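Local coordinates for mosquitocidal toxin (Lysinibacillus sphaericus, PDB 2VSE), which kills mosquitoes, probably by ADP-ribosylating target proteins with an enzymatic domain that is joined to four ricin-B-like lectin domains, at residues G123-P128 with L260-L265; I191-I196 with N214-F219; I268-Y273 with N310-S315. All blocks are in the same frame, centred on the assembly; numbering follows the deposited sequence.

Contact 1. Residues G123-P128 with L260-L265; sequences GLEITP and LNNNSL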
ATOM      1  N   GLY A 123      17.295   4.272  27.679  1.00 49.21           N
ATOM      2  CA  GLY A 123      17.219   3.845  26.287  1.00 49.12           C
ATOM      3  C   GLY A 123      17.384   2.354  26.051  1.00 49.19           C
ATOM      4  O   GLY A 123      17.598   1.926  24.908  1.00 49.15           O
ATOM      5  N   LEU A 124      17.292   1.565  27.123  1.00 49.16           N
ATOM      6  CA  LEU A 124      17.372   0.103  27.024  1.00 49.12           C
ATOM      7  C   LEU A 124      15.974  -0.487  26.825  1.00 49.03           C
ATOM      8  O   LEU A 124      15.024  -0.084  27.500  1.00 48.75           O
ATOM      9  CB  LEU A 124      18.036  -0.502  28.269  1.00 49.02           C
ATOM     10  CG  LEU A 124      19.519  -0.253  28.591  1.00 49.13           C
ATOM     11  CD1 LEU A 124      19.780  -0.494  30.071  1.00 48.94           C
ATOM     12  CD2 LEU A 124      20.457  -1.114  27.753  1.00 48.91           C
ATOM     13  N   GLU A 125      15.863  -1.447  25.907  1.00 49.21           N
ATOM     14  CA  GLU A 125      14.569  -2.015  25.508  1.00 49.60           C
ATOM     15  C   GLU A 125      13.852  -2.788  26.614  1.00 49.57           C
ATOM     16  O   GLU A 125      14.449  -3.605  27.315  1.00 49.62           O
ATOM     17  CB  GLU A 125      14.706  -2.874  24.245  1.00 49.44           C
ATOM     18  CG  GLU A 125      13.394  -3.472  23.760  1.00 49.70           C
ATOM     19  CD  GLU A 125      13.479  -4.093  22.374  1.00 50.32           C
ATOM     20  OE1 GLU A 125      14.601  -4.371  21.883  1.00 51.77           O
ATOM     21  OE2 GLU A 125      12.406  -4.306  21.771  1.00 49.97           O
ATOM     22  N   ILE A 126      12.556  -2.505  26.732  1.00 49.74           N
ATOM     23  CA  ILE A 126      11.670  -3.078  27.736  1.00 49.96           C
ATOM     24  C   ILE A 126      10.761  -4.123  27.088  1.00 49.91           C
ATOM     25  O   ILE A 126      10.542  -4.096  25.870  1.00 49.93           O
ATOM     26  CB  ILE A 126      10.756  -1.978  28.334  1.00 49.92           C
ATOM     27  CG1 ILE A 126      11.573  -0.895  29.045  1.00 50.60           C
ATOM     28  CG2 ILE A 126       9.717  -2.577  29.282  1.00 49.94           C
ATOM     29  CD1 ILE A 126      10.698   0.214  29.666  1.00 50.32           C
ATOM     30  N   THR A 127      10.223  -5.025  27.914  1.00 49.78           N
ATOM     31  CA  THR A 127       9.157  -5.952  27.504  1.00 49.62           C
ATOM     32  C   THR A 127       7.962  -5.178  26.921  1.00 49.41           C
ATOM     33  O   THR A 127       7.326  -4.397  27.628  1.00 49.52           O
ATOM     34  CB  THR A 127       8.691  -6.835  28.708  1.00 49.62           C
ATOM     35  OG1 THR A 127       9.832  -7.365  29.399  1.00 49.18           O
ATOM     36  CG2 THR A 127       7.814  -7.995  28.224  1.00 49.97           C
ATOM     37  N   PRO A 128       7.666  -5.383  25.626  1.00 49.26           N
ATOM     38  CA  PRO A 128       6.591  -4.667  24.932  1.00 49.02           C
ATOM     39  C   PRO A 128       5.203  -5.267  25.182  1.00 48.98           C
ATOM     40  O   PRO A 128       5.070  -6.214  25.961  1.00 49.06           O
ATOM     41  CB  PRO A 128       6.966  -4.825  23.447  1.00 48.76           C
ATOM     42  CG  PRO A 128       8.262  -5.590  23.420  1.00 49.03           C
ATOM     43  CD  PRO A 128       8.362  -6.306  24.716  1.00 49.46           C
ATOM     44  N   LEU A 260      14.997  -6.482  28.137  1.00 49.02           N
ATOM     45  CA  LEU A 260      15.099  -7.579  27.196  1.00 48.86           C
ATOM     46  C   LEU A 260      16.557  -7.865  26.914  1.00 48.94           C
ATOM     47  O   LEU A 260      17.385  -6.956  26.920  1.00 48.74           O
ATOM     48  CB  LEU A 260      14.371  -7.229  25.902  1.00 48.97           C
ATOM     49  CG  LEU A 260      13.000  -7.857  25.621  1.00 49.06           C
ATOM     50  CD1 LEU A 260      12.027  -7.684  26.783  1.00 48.60           C
ATOM     51  CD2 LEU A 260      12.421  -7.291  24.332  1.00 48.67           C
ATOM     52  N   ASN A 261      16.855  -9.137  26.673  1.00 49.21           N
ATOM     53  CA  ASN A 261      18.199  -9.579  26.319  1.00 49.70           C
ATOM     54  C   ASN A 261      18.537  -9.156  24.890  1.00 49.91           C
ATOM     55  O   ASN A 261      17.951  -9.671  23.935  1.00 49.83           O
ATOM     56  CB  ASN A 261      18.288 -11.099  26.467  1.00 49.87           C
ATOM     57  CG  ASN A 261      19.697 -11.621  26.337  1.00 49.92           C
ATOM     58  OD1 ASN A 261      20.618 -10.892  25.966  1.00 50.94           O
ATOM     59  ND2 ASN A 261      19.873 -12.901  26.636  1.00 49.84           N
ATOM     60  N   ASN A 262      19.484  -8.225  24.755  1.00 50.20           N
ATOM     61  CA  ASN A 262      19.777  -7.582  23.470  1.00 50.59           C
ATOM     62  C   ASN A 262      21.269  -7.262  23.259  1.00 50.75           C
ATOM     63  O   ASN A 262      22.145  -7.812  23.934  1.00 50.42           O
ATOM     64  CB  ASN A 262      18.936  -6.295  23.316  1.00 50.76           C
ATOM     65  CG  ASN A 262      17.599  -6.513  22.576  1.00 51.59           C
ATOM     66  OD1 ASN A 262      17.093  -7.633  22.445  1.00 52.55           O
ATOM     67  ND2 ASN A 262      17.022  -5.418  22.101  1.00 51.94           N
ATOM     68  N   ASN A 263      21.528  -6.387  22.283  1.00 51.45           N
ATOM     69  CA  ASN A 263      22.851  -5.803  21.997  1.00 51.60           C
ATOM     70  C   ASN A 263      23.997  -6.810  22.168  1.00 51.77           C
ATOM     71  O   ASN A 263      24.952  -6.587  22.950  1.00 51.71           O
ATOM     72  CB  ASN A 263      23.065  -4.532  22.851  1.00 51.84           C
ATOM     73  CG  ASN A 263      21.850  -3.573  22.826  1.00 52.57           C
ATOM     74  OD1 ASN A 263      21.582  -2.874  23.810  1.00 53.02           O
ATOM     75  ND2 ASN A 263      21.112  -3.549  21.701  1.00 53.07           N
ATOM     76  N   SER A 264      23.903  -7.923  21.438  1.00 51.70           N
ATOM     77  CA  SER A 264      24.771  -9.069  21.743  1.00 51.79           C
ATOM     78  C   SER A 264      25.735  -9.457  20.632  1.00 51.55           C
ATOM     79  O   SER A 264      26.405 -10.494  20.691  1.00 51.61           O
ATOM     80  CB  SER A 264      23.944 -10.266  22.218  1.00 51.97           C
ATOM     81  OG  SER A 264      23.989 -10.376  23.638  1.00 52.52           O
ATOM     82  N   LEU A 265      25.825  -8.601  19.628  1.00 51.34           N
ATOM     83  CA  LEU A 265      26.789  -8.810  18.570  1.00 51.31           C
ATOM     84  C   LEU A 265      27.536  -7.507  18.310  1.00 51.08           C
ATOM     85  O   LEU A 265      28.659  -7.319  18.808  1.00 50.92           O
ATOM     86  CB  LEU A 265      26.107  -9.391  17.295  1.00 51.53           C
ATOM     87  CG  LEU A 265      25.680 -10.882  17.341  1.00 51.96           C
ATOM     88  CD1 LEU A 265      25.449 -11.475  15.961  1.00 49.53           C
ATOM     89  CD2 LEU A 265      26.693 -11.785  18.140  1.00 52.38           C
TER
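Glu125 and Leu260 hold the segment leading toward the first ricin-B-like domain against the mixed sheet of the ADP-ribosyltransferase domain. Glu125 lies on the short strand 125-126, which pairs with strand 111-119, while residues 260-265 have no regular secondary structure. The backbone join is a nearly straight hydrogen bond from Leu260 N to Glu125 O (3.0 Å); Thr127 and Asn258 are also linked through their backbones.

Leu260 spreads its two methyl branches over different parts of residues 125-128. Its chi1 of -104° is away from a staggered value, and in this conformation CD1 lies 3.4 Å from Thr127 N and equally near the OG1 of that threonine. CD2 instead crosses the acid end of Glu125 at a slant, 3.9 Å from its CD, and meets the ring of Pro128 at CD (4.2 Å). The Thr127 hydroxyl, beside its own backbone N, bonds to Asn258 O, and the Thr127 and Leu260 side chains cross at about a right angle.

Glu125 is extended, with CG placed opposite the backbone N (chi1 -179°), and this straight chain delivers the buried carboxylate beyond the leucine. Its main partners are Arg141 and Arg65, both salt-bridged to OE2, and the two positive charges probably keep the group ionised. The other oxygen, OE1, meets Asn262 ND2 at 2.6 Å in a bent, weak hydrogen bond, the amide plane being turned 75° from that of the carboxylate. Within the same segment as this amide, Ser264 OG donates to Asn262 O (3.2 Å) from above the plane of that carbonyl.

Contact 2. Residues I191-I196 with N214-F219; sequences IVRIWI and NISKVF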
ATOM      1  N   ILE A 191      13.280 -17.777  21.748  1.00 49.95           N
ATOM      2  CA  ILE A 191      13.662 -17.265  20.429  1.00 49.81           C
ATOM      3  C   ILE A 191      14.645 -18.222  19.776  1.00 49.54           C
ATOM      4  O   ILE A 191      15.669 -18.541  20.361  1.00 49.81           O
ATOM      5  CB  ILE A 191      14.302 -15.857  20.509  1.00 50.05           C
ATOM      6  CG1 ILE A 191      13.460 -14.924  21.386  1.00 50.64           C
ATOM      7  CG2 ILE A 191      14.460 -15.253  19.103  1.00 49.78           C
ATOM      8  CD1 ILE A 191      14.257 -13.861  22.136  1.00 51.58           C
ATOM      9  N   VAL A 192      14.340 -18.667  18.561  1.00 49.53           N
ATOM     10  CA  VAL A 192      15.209 -19.611  17.844  1.00 49.26           C
ATOM     11  C   VAL A 192      16.035 -18.990  16.707  1.00 49.24           C
ATOM     12  O   VAL A 192      17.068 -19.530  16.326  1.00 49.48           O
ATOM     13  CB  VAL A 192      14.417 -20.840  17.307  1.00 49.28           C
ATOM     14  CG1 VAL A 192      13.868 -21.663  18.457  1.00 48.67           C
ATOM     15  CG2 VAL A 192      13.299 -20.409  16.354  1.00 48.49           C
ATOM     16  N   ARG A 193      15.580 -17.855  16.184  1.00 49.12           N
ATOM     17  CA  ARG A 193      16.166 -17.235  14.996  1.00 49.03           C
ATOM     18  C   ARG A 193      15.823 -15.745  14.912  1.00 48.80           C
ATOM     19  O   ARG A 193      14.745 -15.321  15.338  1.00 48.47           O
ATOM     20  CB  ARG A 193      15.650 -17.936  13.731  1.00 49.17           C
ATOM     21  CG  ARG A 193      16.480 -17.676  12.487  1.00 49.52           C
ATOM     22  CD  ARG A 193      16.167 -18.649  11.363  1.00 50.61           C
ATOM     23  NE  ARG A 193      16.705 -19.988  11.594  1.00 52.99           N
ATOM     24  CZ  ARG A 193      15.962 -21.093  11.658  1.00 54.19           C
ATOM     25  NH1 ARG A 193      14.637 -21.029  11.487  1.00 54.58           N
ATOM     26  NH2 ARG A 193      16.543 -22.267  11.882  1.00 53.70           N
ATOM     27  N   ILE A 194      16.748 -14.960  14.370  1.00 48.47           N
ATOM     28  CA  ILE A 194      16.479 -13.570  14.043  1.00 48.24           C
ATOM     29  C   ILE A 194      16.630 -13.414  12.535  1.00 48.53           C
ATOM     30  O   ILE A 194      17.724 -13.584  11.985  1.00 48.85           O
ATOM     31  CB  ILE A 194      17.407 -12.592  14.788  1.00 48.08           C
ATOM     32  CG1 ILE A 194      17.252 -12.752  16.304  1.00 47.88           C
ATOM     33  CG2 ILE A 194      17.109 -11.154  14.370  1.00 47.70           C
ATOM     34  CD1 ILE A 194      18.318 -12.045  17.114  1.00 47.26           C
ATOM     35  N   TRP A 195      15.515 -13.123  11.872  1.00 48.41           N
ATOM     36  CA  TRP A 195      15.479 -12.992  10.429  1.00 48.15           C
ATOM     37  C   TRP A 195      15.720 -11.549  10.074  1.00 48.35           C
ATOM     38  O   TRP A 195      15.164 -10.659  10.705  1.00 48.46           O
ATOM     39  CB  TRP A 195      14.116 -13.396   9.900  1.00 47.70           C
ATOM     40  CG  TRP A 195      13.841 -14.844   9.968  1.00 47.52           C
ATOM     41  CD1 TRP A 195      13.168 -15.502  10.948  1.00 46.96           C
ATOM     42  CD2 TRP A 195      14.221 -15.834   9.005  1.00 47.72           C
ATOM     43  NE1 TRP A 195      13.097 -16.839  10.658  1.00 46.99           N
ATOM     44  CE2 TRP A 195      13.742 -17.075   9.474  1.00 47.00           C
ATOM     45  CE3 TRP A 195      14.923 -15.794   7.791  1.00 47.83           C
ATOM     46  CZ2 TRP A 195      13.933 -18.268   8.770  1.00 46.75           C
ATOM     47  CZ3 TRP A 195      15.114 -16.989   7.089  1.00 47.48           C
ATOM     48  CH2 TRP A 195      14.622 -18.205   7.585  1.00 47.17           C
ATOM     49  N   ILE A 196      16.549 -11.320   9.060  1.00 48.48           N
ATOM     50  CA  ILE A 196      16.815  -9.969   8.575  1.00 48.48           C
ATOM     51  C   ILE A 196      16.424  -9.898   7.105  1.00 48.84           C
ATOM     52  O   ILE A 196      16.720 -10.822   6.334  1.00 49.04           O
ATOM     53  CB  ILE A 196      18.296  -9.559   8.781  1.00 48.59           C
ATOM     54  CG1 ILE A 196      18.731  -9.840  10.230  1.00 48.04           C
ATOM     55  CG2 ILE A 196      18.510  -8.086   8.434  1.00 47.96           C
ATOM     56  CD1 ILE A 196      20.212  -9.667  10.478  1.00 48.63           C
ATOM     57  N   ASN A 214      24.110 -15.697  21.047  1.00 50.15           N
ATOM     58  CA  ASN A 214      24.076 -17.137  20.754  1.00 50.14           C
ATOM     59  C   ASN A 214      22.748 -17.563  20.102  1.00 49.87           C
ATOM     60  O   ASN A 214      22.293 -18.703  20.254  1.00 49.90           O
ATOM     61  CB  ASN A 214      24.376 -17.949  22.033  1.00 50.23           C
ATOM     62  CG  ASN A 214      25.070 -19.279  21.748  1.00 50.92           C
ATOM     63  OD1 ASN A 214      26.201 -19.520  22.196  1.00 50.47           O
ATOM     64  ND2 ASN A 214      24.389 -20.155  21.007  1.00 51.69           N
ATOM     65  N   ILE A 215      22.124 -16.615  19.410  1.00 49.45           N
ATOM     66  CA  ILE A 215      21.001 -16.895  18.527  1.00 49.33           C
ATOM     67  C   ILE A 215      21.358 -16.362  17.145  1.00 49.19           C
ATOM     68  O   ILE A 215      21.691 -15.188  16.981  1.00 48.73           O
ATOM     69  CB  ILE A 215      19.690 -16.278  19.025  1.00 49.18           C
ATOM     70  CG1 ILE A 215      19.288 -16.922  20.355  1.00 49.30           C
ATOM     71  CG2 ILE A 215      18.594 -16.467  17.988  1.00 49.18           C
ATOM     72  CD1 ILE A 215      18.125 -16.254  21.031  1.00 49.64           C
ATOM     73  N   SER A 216      21.297 -17.249  16.163  1.00 49.29           N
ATOM     74  CA  SER A 216      21.769 -16.954  14.830  1.00 49.66           C
ATOM     75  C   SER A 216      20.856 -15.961  14.089  1.00 49.55           C
ATOM     76  O   SER A 216      19.632 -15.999  14.219  1.00 49.39           O
ATOM     77  CB  SER A 216      21.926 -18.256  14.037  1.00 49.81           C
ATOM     78  OG  SER A 216      20.659 -18.766  13.650  1.00 51.05           O
ATOM     79  N   LYS A 217      21.489 -15.065  13.334  1.00 49.40           N
ATOM     80  CA  LYS A 217      20.814 -14.104  12.485  1.00 49.40           C
ATOM     81  C   LYS A 217      20.916 -14.618  11.064  1.00 49.12           C
ATOM     82  O   LYS A 217      21.983 -15.043  10.644  1.00 49.45           O
ATOM     83  CB  LYS A 217      21.490 -12.732  12.572  1.00 49.51           C
ATOM     84  CG  LYS A 217      21.693 -12.192  13.983  1.00 50.41           C
ATOM     85  CD  LYS A 217      21.635 -10.670  13.984  1.00 51.86           C
ATOM     86  CE  LYS A 217      21.632 -10.103  15.398  1.00 51.27           C
ATOM     87  NZ  LYS A 217      22.927  -9.489  15.746  1.00 51.59           N
ATOM     88  N   VAL A 218      19.816 -14.597  10.322  1.00 48.97           N
ATOM     89  CA  VAL A 218      19.878 -14.992   8.914  1.00 48.74           C
ATOM     90  C   VAL A 218      19.192 -14.030   7.961  1.00 48.44           C
ATOM     91  O   VAL A 218      18.106 -13.529   8.234  1.00 48.73           O
ATOM     92  CB  VAL A 218      19.499 -16.507   8.641  1.00 48.83           C
ATOM     93  CG1 VAL A 218      18.969 -17.219   9.879  1.00 48.64           C
ATOM     94  CG2 VAL A 218      18.565 -16.661   7.438  1.00 48.13           C
ATOM     95  N   PHE A 219      19.892 -13.739   6.867  1.00 48.06           N
ATOM     96  CA  PHE A 219      19.385 -12.915   5.788  1.00 47.70           C
ATOM     97  C   PHE A 219      18.399 -13.727   4.953  1.00 47.92           C
ATOM     98  O   PHE A 219      18.754 -14.726   4.331  1.00 48.04           O
ATOM     99  CB  PHE A 219      20.543 -12.387   4.928  1.00 47.18           C
ATOM    100  CG  PHE A 219      21.344 -11.304   5.591  1.00 46.06           C
ATOM    101  CD1 PHE A 219      20.792 -10.047   5.807  1.00 45.92           C
ATOM    102  CD2 PHE A 219      22.651 -11.537   5.995  1.00 46.56           C
ATOM    103  CE1 PHE A 219      21.525  -9.039   6.413  1.00 45.30           C
ATOM    104  CE2 PHE A 219      23.396 -10.535   6.611  1.00 45.97           C
ATOM    105  CZ  PHE A 219      22.831  -9.286   6.822  1.00 46.17           C
TER
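Val218 sets its two methyls against different neighbours on strand 191-196. CG1 meets the aliphatic part of Arg193 (3.5 Å to CD), and CG2 meets the indole of Trp195 (3.5 Å to CZ3). The valine and tryptophan side chains run side by side in the same direction, whereas the arginine crosses the valine at a slant. With CG anti to the backbone N (chi1 -163°) and the chain extended through chi2, Arg193 lays CD over one face of the indole near its rim; the bend comes only beyond CD, at chi3. Valine, arginine and tryptophan thus form one patch. The polar ends are directed to strand 180-187: Trp195 NE1 bonds to Glu185, which also makes a long, weak ion pair with Arg193.

The reverse face carries Ile194, Ile196, Lys217 and Phe219. Ile196 CG2 approaches Phe219 CE1 at 3.8 Å, and its CD1 lies on the methylenes of Lys217 (3.9 Å to CD). Ile215 brings CD1 to Ile191, 3.4 Å from its O and 3.9 Å from its CB.

Three backbone hydrogen bonds join the strands: Ile194 N to Ser216 O, Val218 N to Ile194 O (2.9 Å) and Ile196 N to Val218 O. Ile194 thus uses both its N-H and its carbonyl, flanking Lys217 in the manner of parallel pairing. Strand 217-219 is in this way added in parallel to the otherwise antiparallel mixed sheet of the ADP-ribosyltransferase fold.

Contact 3. Residues I268-Y273 with N310-S315; sequences IQNSEY and NIKYDS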
ATOM      1  N   ILE A 268      29.432  -7.345  11.828  1.00 49.40           N
ATOM      2  CA  ILE A 268      28.888  -7.425  10.486  1.00 49.02           C
ATOM      3  C   ILE A 268      28.549  -8.890  10.241  1.00 49.00           C
ATOM      4  O   ILE A 268      29.430  -9.742  10.303  1.00 49.25           O
ATOM      5  CB  ILE A 268      29.891  -6.897   9.436  1.00 48.80           C
ATOM      6  CG1 ILE A 268      30.241  -5.425   9.709  1.00 49.08           C
ATOM      7  CG2 ILE A 268      29.356  -7.090   8.025  1.00 48.71           C
ATOM      8  CD1 ILE A 268      29.036  -4.450   9.782  1.00 48.32           C
ATOM      9  N   GLN A 269      27.270  -9.182  10.006  1.00 48.83           N
ATOM     10  CA  GLN A 269      26.820 -10.546   9.708  1.00 48.67           C
ATOM     11  C   GLN A 269      27.434 -11.018   8.398  1.00 48.49           C
ATOM     12  O   GLN A 269      27.554 -10.224   7.473  1.00 48.34           O
ATOM     13  CB  GLN A 269      25.290 -10.603   9.599  1.00 48.36           C
ATOM     14  CG  GLN A 269      24.536 -10.408  10.894  1.00 48.76           C
ATOM     15  CD  GLN A 269      24.959 -11.401  11.978  1.00 49.61           C
ATOM     16  OE1 GLN A 269      24.795 -12.620  11.834  1.00 49.19           O
ATOM     17  NE2 GLN A 269      25.508 -10.876  13.066  1.00 47.77           N
ATOM     18  N   ASN A 270      27.816 -12.299   8.326  1.00 48.56           N
ATOM     19  CA  ASN A 270      28.402 -12.882   7.107  1.00 48.72           C
ATOM     20  C   ASN A 270      27.433 -12.813   5.935  1.00 48.82           C
ATOM     21  O   ASN A 270      26.413 -13.504   5.940  1.00 48.68           O
ATOM     22  CB  ASN A 270      28.796 -14.357   7.303  1.00 48.61           C
ATOM     23  CG  ASN A 270      29.872 -14.557   8.347  1.00 49.59           C
ATOM     24  OD1 ASN A 270      30.427 -13.598   8.891  1.00 51.05           O
ATOM     25  ND2 ASN A 270      30.175 -15.817   8.639  1.00 48.88           N
ATOM     26  N   SER A 271      27.750 -11.991   4.935  1.00 48.77           N
ATOM     27  CA  SER A 271      26.946 -11.930   3.712  1.00 49.01           C
ATOM     28  C   SER A 271      27.595 -11.122   2.603  1.00 49.04           C
ATOM     29  O   SER A 271      28.741 -10.699   2.714  1.00 49.18           O
ATOM     30  CB  SER A 271      25.540 -11.379   3.995  1.00 49.10           C
ATOM     31  OG  SER A 271      24.628 -11.872   3.039  1.00 48.18           O
ATOM     32  N   GLU A 272      26.845 -10.922   1.526  1.00 49.08           N
ATOM     33  CA  GLU A 272      27.303 -10.112   0.411  1.00 49.26           C
ATOM     34  C   GLU A 272      26.969  -8.644   0.642  1.00 49.10           C
ATOM     35  O   GLU A 272      25.817  -8.297   0.915  1.00 49.21           O
ATOM     36  CB  GLU A 272      26.665 -10.595  -0.880  1.00 49.46           C
ATOM     37  CG  GLU A 272      27.187  -9.894  -2.105  1.00 49.97           C
ATOM     38  CD  GLU A 272      26.501 -10.374  -3.344  1.00 50.35           C
ATOM     39  OE1 GLU A 272      25.276 -10.179  -3.460  1.00 49.21           O
ATOM     40  OE2 GLU A 272      27.194 -10.948  -4.201  1.00 50.03           O
ATOM     41  N   TYR A 273      27.984  -7.796   0.514  1.00 48.80           N
ATOM     42  CA  TYR A 273      27.847  -6.370   0.734  1.00 48.68           C
ATOM     43  C   TYR A 273      28.533  -5.591  -0.373  1.00 48.86           C
ATOM     44  O   TYR A 273      29.372  -6.133  -1.106  1.00 49.57           O
ATOM     45  CB  TYR A 273      28.510  -5.975   2.051  1.00 48.38           C
ATOM     46  CG  TYR A 273      27.883  -6.566   3.293  1.00 48.92           C
ATOM     47  CD1 TYR A 273      26.792  -5.938   3.920  1.00 48.70           C
ATOM     48  CD2 TYR A 273      28.387  -7.731   3.863  1.00 48.10           C
ATOM     49  CE1 TYR A 273      26.218  -6.463   5.062  1.00 47.65           C
ATOM     50  CE2 TYR A 273      27.810  -8.271   5.009  1.00 47.94           C
ATOM     51  CZ  TYR A 273      26.728  -7.633   5.604  1.00 48.14           C
ATOM     52  OH  TYR A 273      26.154  -8.157   6.742  1.00 48.10           O
ATOM     53  N   ASN A 310      32.127 -10.583  -0.100  1.00 49.02           N
ATOM     54  CA  ASN A 310      31.608 -11.388   0.992  1.00 49.85           C
ATOM     55  C   ASN A 310      32.395 -11.078   2.243  1.00 49.80           C
ATOM     56  O   ASN A 310      33.607 -11.284   2.281  1.00 49.67           O
ATOM     57  CB  ASN A 310      31.704 -12.878   0.682  1.00 50.07           C
ATOM     58  CG  ASN A 310      30.548 -13.374  -0.172  1.00 52.53           C
ATOM     59  OD1 ASN A 310      30.662 -14.416  -0.827  1.00 56.66           O
ATOM     60  ND2 ASN A 310      29.428 -12.651  -0.160  1.00 52.60           N
ATOM     61  N   ILE A 311      31.720 -10.555   3.258  1.00 49.84           N
ATOM     62  CA  ILE A 311      32.407 -10.226   4.499  1.00 50.16           C
ATOM     63  C   ILE A 311      32.194 -11.380   5.457  1.00 50.20           C
ATOM     64  O   ILE A 311      31.061 -11.819   5.657  1.00 50.83           O
ATOM     65  CB  ILE A 311      31.929  -8.870   5.089  1.00 50.32           C
ATOM     66  CG1 ILE A 311      32.240  -7.736   4.102  1.00 49.88           C
ATOM     67  CG2 ILE A 311      32.575  -8.614   6.449  1.00 49.62           C
ATOM     68  CD1 ILE A 311      31.805  -6.360   4.572  1.00 50.18           C
ATOM     69  N   LYS A 312      33.286 -11.884   6.017  1.00 50.05           N
ATOM     70  CA  LYS A 312      33.258 -13.061   6.887  1.00 50.15           C
ATOM     71  C   LYS A 312      33.975 -12.753   8.191  1.00 49.53           C
ATOM     72  O   LYS A 312      35.151 -12.380   8.186  1.00 49.22           O
ATOM     73  CB  LYS A 312      33.934 -14.250   6.200  1.00 50.35           C
ATOM     74  CG  LYS A 312      33.666 -15.581   6.873  1.00 51.76           C
ATOM     75  CD  LYS A 312      34.700 -16.633   6.465  1.00 54.85           C
ATOM     76  CE  LYS A 312      34.298 -18.036   6.945  1.00 56.55           C
ATOM     77  NZ  LYS A 312      32.927 -18.413   6.448  1.00 58.15           N
ATOM     78  N   TYR A 313      33.252 -12.916   9.296  1.00 49.02           N
ATOM     79  CA  TYR A 313      33.757 -12.610  10.632  1.00 48.83           C
ATOM     80  C   TYR A 313      34.518 -13.784  11.248  1.00 49.19           C
ATOM     81  O   TYR A 313      34.142 -14.954  11.074  1.00 49.19           O
ATOM     82  CB  TYR A 313      32.592 -12.234  11.540  1.00 48.04           C
ATOM     83  CG  TYR A 313      32.938 -11.838  12.965  1.00 47.26           C
ATOM     84  CD1 TYR A 313      33.854 -10.821  13.236  1.00 45.87           C
ATOM     85  CD2 TYR A 313      32.296 -12.451  14.047  1.00 47.33           C
ATOM     86  CE1 TYR A 313      34.141 -10.441  14.546  1.00 46.24           C
ATOM     87  CE2 TYR A 313      32.576 -12.083  15.369  1.00 46.71           C
ATOM     88  CZ  TYR A 313      33.495 -11.078  15.608  1.00 47.02           C
ATOM     89  OH  TYR A 313      33.766 -10.709  16.902  1.00 47.27           O
ATOM     90  N   ASP A 314      35.581 -13.457  11.975  1.00 49.32           N
ATOM     91  CA  ASP A 314      36.301 -14.432  12.764  1.00 49.64           C
ATOM     92  C   ASP A 314      36.121 -14.095  14.247  1.00 49.82           C
ATOM     93  O   ASP A 314      36.514 -13.011  14.696  1.00 49.75           O
ATOM     94  CB  ASP A 314      37.775 -14.421  12.367  1.00 49.81           C
ATOM     95  CG  ASP A 314      38.554 -15.585  12.957  1.00 50.92           C
ATOM     96  OD1 ASP A 314      38.668 -15.669  14.200  1.00 52.36           O
ATOM     97  OD2 ASP A 314      39.073 -16.405  12.168  1.00 51.62           O
ATOM     98  N   SER A 315      35.513 -15.022  14.993  1.00 50.04           N
ATOM     99  CA  SER A 315      35.270 -14.854  16.433  1.00 50.54           C
ATOM    100  C   SER A 315      36.559 -14.624  17.210  1.00 50.77           C
ATOM    101  O   SER A 315      36.695 -13.627  17.925  1.00 50.88           O
ATOM    102  CB  SER A 315      34.578 -16.092  17.028  1.00 50.41           C
ATOM    103  OG  SER A 315      33.278 -16.272  16.500  1.00 51.77           O
TER
HETATM  104  O   HOH W   1      32.161 -16.570  10.283  1.00 57.15           O
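In the first beta-trefoil lectin domain, strands 271-277 and 309-314 run antiparallel, and beside their pairing the side chain of Asn270 bonds to the backbone of Tyr313. The Asn270 side-chain amide takes the place of a backbone peptide. Its OD1 accepts Tyr313 N at 2.9 Å in a nearly straight bond, the donor tilted 35° from the amide carbonyl plane, and its ND2 donates to a water (2.7 Å) that in turn donates to Tyr313 O. CG stands beside the backbone N of Asn270 (chi1 -63°), bringing the amide obliquely across Lys312, whose CG lies 3.9 Å from ND2.

Next to it, Ile311 N bonds to Ser271 O (3.0 Å), while the return bond from Ser271 N to Ile311 O is weak. The buried Ile311 side chain packs between two partners: CG2 against Ile268 CG2, and CD1 against Tyr273 CD2 (3.8 Å), the tyrosine meeting the isoleucine at about a right angle. Ile408 of strand 406-410 also touches it. The ring of Tyr273 is fixed by its hydroxyl, which donates to Gln269 O (2.6 Å) and also bonds to Asn207. On the opposite face Asn310 ND2 packs on Glu272 CB, the glutamate's acid being bound by Thr411 and Tyr413.

One asparagine amide, aided by a water, thus serves both the N-H and the carbonyl of Tyr313.

Overall arrangement
The three contacts follow the route of the chain from the ADP-ribosyltransferase domain into the first lectin domain. Contact 2 is nested inside the long loop closed by contact 1, and contact 3 comes after both. Centres of contacts 1 and 2 are 15 Å apart, and both reach the same mixed sheet; Leu265 CD1 of contact 1 packs 3.2 Å from Lys217 NZ of contact 2. Contacts 2 and 3 are also 15 Å apart, joined chiefly by Phe219, whose CE2 lies 3.5 Å from Ser271 CB and whose CZ lies 3.5 Å from Tyr273 OH. Contacts 1 and 3, about 23 Å apart between centres, adjoin only through the sequence. Phe219 thus packs the edge strand of the enzyme's sheet onto the trefoil.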